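Local structure of ALKF (Bacillus cereus, 3ZBO) at residues A[82-85]-A[86-89]. The protein is of uncertain cellular function but is related to the HEAT-like repeat DNA glycosylases and has affinity for branched DNA structures such as, probably, Holliday junctions. Residues are numbered along the deposited sequence; the frame is centred on the assembly and turned at random.
Sequences AMSE and SDFD
With chi1 at 62°, Ser84 holds OG between its own backbone N and carbonyl carbon, and from there the hydroxyl oxygen accepts from Asp87 N at 3.0 Å. Asp87 returns the favour: its CG sits beside its own backbone N, anti to the carbonyl carbon (chi1 -68°), which carries the carboxylate back to the start of the turn. There Asp87 OD2 takes a nearly straight bond from Ser84 N at 2.9 Å, the N-H arriving from above the carboxylate plane. This reciprocal pair is a capping box, with Ser84 as the N-cap of helix 85-94; amides at a helix start have no preceding turn to bond to, and here the Ser84 hydroxyl and the Asp87 carboxylate each accept from the other's backbone N-H. Regular helical bonding starts directly behind it, Phe88 N donating to Ser84 O and Asp89 N to Glu85 O. Asp87 also makes a salt bridge through OD1 to Arg90, one turn on from the box.

Just before the cap, Met83 drops its side chain across the Phe88 ring at about a right angle. A bend at chi3 brings Met83 CE over one face, 3.8 Å from the centroid of the Phe88 ring, a CH-pi contact, while Met83 SD approaches obliquely, 4.4 Å from the same centroid, as a Met-aromatic contact. Met83 CB touches Phe88 CE2 at 3.5 Å. Farther round the turn, the Glu85 and Asp89 carboxylates stand steeply turned to each other and are bridged by a water that donates to Glu85 OE2 and Asp89 OD2, which should ease their like charges; Lys121 pairs with OE2 as well, and Trp122 NE1 donates to Asp89 OD1. The helix start thus leans on two neighbours: Met83 and Phe88 pack against Thr108 of helix 98-110, while Glu85, Phe88 and Asp89 meet helix 115-124.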
ATOM      1  N   ALA A  82       4.247  15.952   8.645  1.00 20.09           N
ATOM      2  CA  ALA A  82       3.925  16.420   9.979  1.00 20.34           C
ATOM      3  C   ALA A  82       3.332  15.311  10.865  1.00 21.10           C
ATOM      4  O   ALA A  82       2.987  15.566  12.011  1.00 22.24           O
ATOM      5  CB  ALA A  82       2.946  17.653   9.941  1.00 20.70           C
ATOM      6  N   MET A  83       3.177  14.077  10.336  1.00 17.50           N
ATOM      7  CA  MET A  83       2.593  13.009  11.164  1.00 17.12           C
ATOM      8  C   MET A  83       3.710  12.312  11.916  1.00 18.76           C
ATOM      9  O   MET A  83       4.785  12.020  11.350  1.00 20.64           O
ATOM     10  CB  MET A  83       1.841  12.008  10.217  1.00 16.56           C
ATOM     11  CG  MET A  83       0.489  12.536   9.759  1.00 13.76           C
ATOM     12  SD  MET A  83      -0.258  11.409   8.594  1.00 16.34           S
ATOM     13  CE  MET A  83      -0.651  10.016   9.651  1.00 14.56           C
ATOM     14  N   SER A  84       3.447  11.993  13.188  1.00 17.65           N
ATOM     15  CA  SER A  84       4.390  11.277  14.009  1.00 16.28           C
ATOM     16  C   SER A  84       4.210   9.749  13.891  1.00 16.22           C
ATOM     17  O   SER A  84       3.174   9.254  13.333  1.00 16.10           O
ATOM     18  CB  SER A  84       4.124  11.636  15.489  1.00 16.99           C
ATOM     19  OG  SER A  84       2.831  11.209  15.820  1.00 18.58           O
ATOM     20  N   GLU A  85       5.149   9.000  14.463  1.00 15.98           N
ATOM     21  CA  GLU A  85       4.972   7.568  14.583  1.00 16.90           C
ATOM     22  C   GLU A  85       3.635   7.237  15.280  1.00 14.90           C
ATOM     23  O   GLU A  85       2.910   6.298  14.874  1.00 14.98           O
ATOM     24  CB  GLU A  85       6.211   6.912  15.295  1.00 17.19           C
ATOM     25  CG  GLU A  85       6.026   5.467  15.479  1.00 19.11           C
ATOM     26  CD  GLU A  85       7.321   4.787  15.977  1.00 28.03           C
ATOM     27  OE1 GLU A  85       8.392   5.450  15.934  1.00 35.75           O
ATOM     28  OE2 GLU A  85       7.250   3.630  16.366  1.00 33.10           O
ATOM     29  N   SER A  86       3.273   7.968  16.389  1.00 15.95           N
ATOM     30  CA  SER A  86       2.066   7.681  17.111  1.00 16.60           C
ATOM     31  C   SER A  86       0.858   7.877  16.163  1.00 14.18           C
ATOM     32  O   SER A  86      -0.077   7.115  16.242  1.00 14.88           O
ATOM     33  CB  SER A  86       1.982   8.613  18.387  1.00 18.14           C
ATOM     34  OG  SER A  86       0.699   8.445  18.944  1.00 23.61           O
ATOM     35  N   ASP A  87       0.929   8.890  15.286  1.00 13.58           N
ATOM     36  CA  ASP A  87      -0.171   9.148  14.378  1.00 14.43           C
ATOM     37  C   ASP A  87      -0.324   7.955  13.422  1.00 12.69           C
ATOM     38  O   ASP A  87      -1.453   7.491  13.177  1.00 13.54           O
ATOM     39  CB  ASP A  87       0.048  10.385  13.536  1.00 15.70           C
ATOM     40  CG  ASP A  87       0.020  11.714  14.363  1.00 20.77           C
ATOM     41  OD1 ASP A  87      -0.710  11.761  15.389  1.00 19.40           O
ATOM     42  OD2 ASP A  87       0.729  12.689  13.945  1.00 19.28           O
ATOM     43  N   PHE A  88       0.809   7.531  12.843  1.00 14.14           N
ATOM     44  CA  PHE A  88       0.711   6.355  11.944  1.00 12.21           C
ATOM     45  C   PHE A  88       0.242   5.119  12.653  1.00 12.94           C
ATOM     46  O   PHE A  88      -0.548   4.334  12.047  1.00 12.42           O
ATOM     47  CB  PHE A  88       2.044   6.118  11.258  1.00 14.45           C
ATOM     48  CG  PHE A  88       2.273   7.061  10.106  1.00 13.08           C
ATOM     49  CD1 PHE A  88       1.536   6.887   8.893  1.00 12.80           C
ATOM     50  CD2 PHE A  88       3.198   8.039  10.204  1.00 14.09           C
ATOM     51  CE1 PHE A  88       1.727   7.860   7.838  1.00 13.46           C
ATOM     52  CE2 PHE A  88       3.391   9.009   9.146  1.00 14.02           C
ATOM     53  CZ  PHE A  88       2.622   8.880   7.949  1.00 16.66           C
ATOM     54  N   ASP A  89       0.617   4.919  13.935  1.00 13.63           N
ATOM     55  CA  ASP A  89       0.117   3.735  14.634  1.00 14.37           C
ATOM     56  C   ASP A  89      -1.384   3.830  14.849  1.00 13.29           C
ATOM     57  O   ASP A  89      -2.105   2.846  14.739  1.00 13.64           O
ATOM     58  CB  ASP A  89       0.821   3.649  16.020  1.00 14.52           C
ATOM     59  CG  ASP A  89       2.270   3.158  15.899  1.00 22.28           C
ATOM     60  OD1 ASP A  89       2.556   2.536  14.885  1.00 23.91           O
ATOM     61  OD2 ASP A  89       3.148   3.435  16.763  1.00 26.04           O
TER
HETATM   62  O   HOH W   1       5.187   2.132  17.201  1.00 44.17           O